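Local atomic coordinates of erythromycin dehydratase (Saccharopolyspora erythraea, PDB entry 3EL6), a protein that probably removes water from a beta-hydroxyacyl intermediate during assembly of the erythromycin polyketide, leaving a double bond in the growing chain. Residues V77-A89 with E221-V233. Residues are numbered along the deposited sequence; the frame is centred on the assembly and turned at random.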
loop_
_atom_site.group_PDB
_atom_site.type_symbol
_atom_site.label_atom_id
_atom_site.label_comp_id
_atom_site.label_asym_id
_atom_site.label_seq_id
_atom_site.Cartn_x
_atom_site.Cartn_y
_atom_site.Cartn_z
ATOM N N VAL A 77 18.358 -17.190 -1.956
ATOM C CA VAL A 77 18.429 -16.049 -1.056
ATOM C C VAL A 77 18.300 -16.598 0.403
ATOM O O VAL A 77 17.363 -17.367 0.742
ATOM C CB VAL A 77 17.274 -15.054 -1.355
ATOM C CG1 VAL A 77 17.269 -13.900 -0.332
ATOM C CG2 VAL A 77 17.457 -14.485 -2.771
ATOM N N PRO A 78 19.232 -16.210 1.269
ATOM C CA PRO A 78 19.147 -16.666 2.655
ATOM C C PRO A 78 17.864 -16.097 3.349
ATOM O O PRO A 78 17.480 -14.937 3.138
ATOM C CB PRO A 78 20.369 -16.054 3.320
ATOM C CG PRO A 78 21.220 -15.480 2.218
ATOM C CD PRO A 78 20.300 -15.215 1.052
ATOM N N GLY A 79 17.213 -16.943 4.133
ATOM C CA GLY A 79 16.057 -16.496 4.928
ATOM C C GLY A 79 16.331 -15.271 5.751
ATOM O O GLY A 79 15.390 -14.486 6.041
ATOM N N SER A 80 17.589 -15.069 6.158
ATOM C CA SER A 80 17.930 -13.913 6.968
ATOM C C SER A 80 17.706 -12.608 6.224
ATOM O O SER A 80 17.513 -11.583 6.841
ATOM C CB SER A 80 19.421 -13.973 7.380
ATOM O OG SER A 80 20.189 -14.026 6.192
ATOM N N VAL A 81 17.723 -12.632 4.896
ATOM C CA VAL A 81 17.391 -11.425 4.143
ATOM C C VAL A 81 15.926 -11.000 4.456
ATOM O O VAL A 81 15.617 -9.786 4.579
ATOM C CB VAL A 81 17.590 -11.679 2.605
ATOM C CG1 VAL A 81 16.966 -10.542 1.733
ATOM C CG2 VAL A 81 19.126 -11.784 2.363
ATOM N N LEU A 82 15.050 -11.976 4.468
ATOM C CA LEU A 82 13.622 -11.690 4.724
ATOM C C LEU A 82 13.450 -11.284 6.166
ATOM O O LEU A 82 12.600 -10.458 6.473
ATOM C CB LEU A 82 12.760 -12.909 4.397
ATOM C CG LEU A 82 12.898 -13.354 2.925
ATOM C CD1 LEU A 82 11.803 -14.439 2.553
ATOM C CD2 LEU A 82 12.938 -12.170 1.930
ATOM N N VAL A 83 14.226 -11.871 7.088
ATOM C CA VAL A 83 14.093 -11.497 8.515
ATOM C C VAL A 83 14.558 -10.038 8.705
ATOM O O VAL A 83 13.910 -9.213 9.372
ATOM C CB VAL A 83 14.922 -12.462 9.426
ATOM C CG1 VAL A 83 15.040 -11.945 10.934
ATOM C CG2 VAL A 83 14.360 -13.879 9.327
ATOM N N ASP A 84 15.683 -9.677 8.100
ATOM C CA ASP A 84 16.186 -8.293 8.249
ATOM C C ASP A 84 15.192 -7.324 7.618
ATOM O O ASP A 84 14.859 -6.301 8.178
ATOM C CB ASP A 84 17.596 -8.171 7.563
ATOM C CG ASP A 84 17.970 -6.713 7.305
ATOM O OD1 ASP A 84 18.102 -5.922 8.286
ATOM O OD2 ASP A 84 18.043 -6.328 6.113
ATOM N N LEU A 85 14.639 -7.692 6.462
ATOM C CA LEU A 85 13.685 -6.760 5.813
ATOM C C LEU A 85 12.441 -6.594 6.708
ATOM O O LEU A 85 11.914 -5.520 6.823
ATOM C CB LEU A 85 13.274 -7.326 4.443
ATOM C CG LEU A 85 14.288 -6.972 3.318
ATOM C CD1 LEU A 85 13.915 -7.824 2.148
ATOM C CD2 LEU A 85 14.279 -5.507 2.949
ATOM N N ALA A 86 11.997 -7.673 7.335
ATOM C CA ALA A 86 10.811 -7.594 8.212
ATOM C C ALA A 86 11.086 -6.762 9.457
ATOM O O ALA A 86 10.222 -6.036 9.903
ATOM C CB ALA A 86 10.354 -9.037 8.620
ATOM N N LEU A 87 12.286 -6.847 10.019
ATOM C CA LEU A 87 12.666 -5.976 11.130
ATOM C C LEU A 87 12.686 -4.499 10.708
ATOM O O LEU A 87 12.335 -3.613 11.501
ATOM C CB LEU A 87 14.067 -6.414 11.665
ATOM C CG LEU A 87 14.058 -7.759 12.411
ATOM C CD1 LEU A 87 15.543 -8.230 12.604
ATOM C CD2 LEU A 87 13.398 -7.578 13.830
ATOM N N ALA A 88 13.114 -4.243 9.471
ATOM C CA ALA A 88 13.200 -2.866 8.931
ATOM C C ALA A 88 11.786 -2.344 8.777
ATOM O O ALA A 88 11.504 -1.183 9.116
ATOM C CB ALA A 88 13.880 -2.859 7.561
ATOM N N ALA A 89 10.905 -3.198 8.253
ATOM C CA ALA A 89 9.469 -2.852 8.152
ATOM C C ALA A 89 8.887 -2.556 9.546
ATOM O O ALA A 89 8.200 -1.541 9.745
ATOM C CB ALA A 89 8.663 -3.982 7.456
ATOM N N GLU A 221 25.371 0.850 4.803
ATOM C CA GLU A 221 24.651 1.076 6.037
ATOM C C GLU A 221 23.145 1.005 5.717
ATOM O O GLU A 221 22.696 1.106 4.552
ATOM C CB GLU A 221 25.052 2.408 6.708
ATOM C CG GLU A 221 24.372 2.713 8.132
ATOM C CD GLU A 221 24.440 1.562 9.223
ATOM O OE1 GLU A 221 23.695 0.561 9.133
ATOM O OE2 GLU A 221 25.196 1.712 10.210
ATOM N N GLY A 222 22.359 0.853 6.753
ATOM C CA GLY A 222 20.940 0.986 6.550
ATOM C C GLY A 222 20.235 -0.323 6.758
ATOM O O GLY A 222 19.014 -0.324 6.850
ATOM N N TYR A 223 20.978 -1.419 6.912
ATOM C CA TYR A 223 20.326 -2.682 7.324
ATOM C C TYR A 223 19.859 -2.594 8.781
ATOM O O TYR A 223 20.463 -1.870 9.581
ATOM C CB TYR A 223 21.215 -3.915 7.173
ATOM C CG TYR A 223 21.593 -4.236 5.754
ATOM C CD1 TYR A 223 20.707 -4.873 4.921
ATOM C CD2 TYR A 223 22.853 -3.912 5.253
ATOM C CE1 TYR A 223 21.025 -5.181 3.607
ATOM C CE2 TYR A 223 23.179 -4.222 3.921
ATOM C CZ TYR A 223 22.267 -4.850 3.134
ATOM O OH TYR A 223 22.585 -5.174 1.843
ATOM N N ALA A 224 18.814 -3.353 9.133
ATOM C CA ALA A 224 18.375 -3.395 10.529
ATOM C C ALA A 224 19.335 -4.301 11.244
ATOM O O ALA A 224 19.882 -3.915 12.264
ATOM C CB ALA A 224 16.936 -3.928 10.652
ATOM N N PHE A 225 19.571 -5.482 10.682
ATOM C CA PHE A 225 20.640 -6.415 11.126
ATOM C C PHE A 225 21.190 -7.003 9.810
ATOM O O PHE A 225 20.520 -7.798 9.157
ATOM C CB PHE A 225 20.063 -7.574 11.951
ATOM C CG PHE A 225 21.121 -8.389 12.730
ATOM C CD1 PHE A 225 21.039 -8.493 14.120
ATOM C CD2 PHE A 225 22.167 -9.052 12.065
ATOM C CE1 PHE A 225 22.000 -9.248 14.859
ATOM C CE2 PHE A 225 23.121 -9.821 12.768
ATOM C CZ PHE A 225 23.062 -9.906 14.162
ATOM N N HIS A 226 22.390 -6.607 9.417
ATOM C CA HIS A 226 22.959 -7.089 8.131
ATOM C C HIS A 226 22.685 -8.545 7.864
ATOM O O HIS A 226 23.045 -9.429 8.670
ATOM C CB HIS A 226 24.507 -6.842 8.118
ATOM C CG HIS A 226 25.083 -6.893 6.734
ATOM N ND1 HIS A 226 25.028 -8.014 5.962
ATOM C CD2 HIS A 226 25.620 -5.914 5.951
ATOM C CE1 HIS A 226 25.558 -7.761 4.772
ATOM N NE2 HIS A 226 25.932 -6.488 4.747
ATOM N N PRO A 227 22.042 -8.881 6.725
ATOM C CA PRO A 227 21.573 -10.233 6.545
ATOM C C PRO A 227 22.663 -11.282 6.354
ATOM O O PRO A 227 22.432 -12.509 6.646
ATOM C CB PRO A 227 20.646 -10.123 5.316
ATOM C CG PRO A 227 21.137 -8.955 4.613
ATOM C CD PRO A 227 21.660 -7.999 5.593
ATOM N N VAL A 228 23.850 -10.835 5.897
ATOM C CA VAL A 228 24.929 -11.811 5.888
ATOM C C VAL A 228 25.356 -12.125 7.342
ATOM O O VAL A 228 25.517 -13.295 7.710
ATOM C CB VAL A 228 26.082 -11.389 4.994
ATOM C CG1 VAL A 228 27.205 -12.472 4.973
ATOM C CG2 VAL A 228 25.509 -11.241 3.552
ATOM N N LEU A 229 25.529 -11.080 8.127
ATOM C CA LEU A 229 25.878 -11.260 9.551
ATOM C C LEU A 229 24.806 -12.109 10.233
ATOM O O LEU A 229 25.104 -13.047 10.972
ATOM C CB LEU A 229 26.076 -9.918 10.213
ATOM C CG LEU A 229 26.602 -9.981 11.680
ATOM C CD1 LEU A 229 28.064 -10.509 11.660
ATOM C CD2 LEU A 229 26.590 -8.612 12.400
ATOM N N LEU A 230 23.524 -11.830 9.949
ATOM C CA LEU A 230 22.437 -12.597 10.623
ATOM C C LEU A 230 22.394 -14.034 10.176
ATOM O O LEU A 230 22.110 -14.961 10.965
ATOM C CB LEU A 230 21.104 -11.933 10.256
ATOM C CG LEU A 230 19.880 -12.537 10.965
ATOM C CD1 LEU A 230 20.104 -12.295 12.425
ATOM C CD2 LEU A 230 18.726 -11.659 10.465
ATOM N N ASP A 231 22.683 -14.303 8.885
ATOM C CA ASP A 231 22.766 -15.712 8.479
ATOM C C ASP A 231 23.905 -16.435 9.212
ATOM O O ASP A 231 23.778 -17.597 9.559
ATOM C CB ASP A 231 23.029 -15.864 6.975
ATOM C CG ASP A 231 23.097 -17.294 6.557
ATOM O OD1 ASP A 231 22.023 -17.880 6.337
ATOM O OD2 ASP A 231 24.220 -17.879 6.469
ATOM N N ALA A 232 25.029 -15.747 9.381
ATOM C CA ALA A 232 26.183 -16.351 10.096
ATOM C C ALA A 232 25.854 -16.557 11.613
ATOM O O ALA A 232 26.262 -17.534 12.244
ATOM C CB ALA A 232 27.402 -15.507 9.888
ATOM N N VAL A 233 25.063 -15.677 12.198
ATOM C CA VAL A 233 24.510 -15.966 13.544
ATOM C C VAL A 233 23.699 -17.249 13.576
ATOM O O VAL A 233 23.893 -18.079 14.464
ATOM C CB VAL A 233 23.632 -14.802 14.036
ATOM C CG1 VAL A 233 22.857 -15.194 15.262
ATOM C CG2 VAL A 233 24.502 -13.590 14.291
HETATM O O HOH W 1 19.568 -17.356 6.672
#
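Asp-84 is the bump that plugs the turn at 223-225. Its CG, anti to the backbone N (chi1 163°), carries the carboxylate out from helix 79-93 into the bend. OD1 takes a nearly straight bond from Phe-225 N (2.8 Å, anti side, 29° out of the carboxylate plane) and a weak one from Ala-224 N. OD2 lies at the edge of the Tyr-223 ring, 3.3 Å from CD1, and is also hydrogen-bonded to His-37 NE2. One turn on, the Ala-224 methyl settles against Leu-87 CB and the Ala-88 backbone. Toward the other end, Pro-227 CB presses on Val-81, 3.7 Å from both CA and CG2. Ser-80 OG donates to Pro-227 O (2.7 Å), on the opposite face of the carbonyl plane from Asp-231 N, also a donor. Leu-230 fills the groove between Ser-80 and Val-83, with CD1 over the Phe-225 ring centre. A water accepts from Ser-80 N and donates to Asp-231 OD1, 3.9 Å from Pro-78 CB; OD2 is hydrogen-bonded to Gln-235. These central helices of the double hotdog fold, 119° apart in N-to-C direction, meet where its halves join, uniting the dehydratase motifs HxxxGxxxxP (Pro-78) and HPxxxD (Asp-231), consistent with the active site.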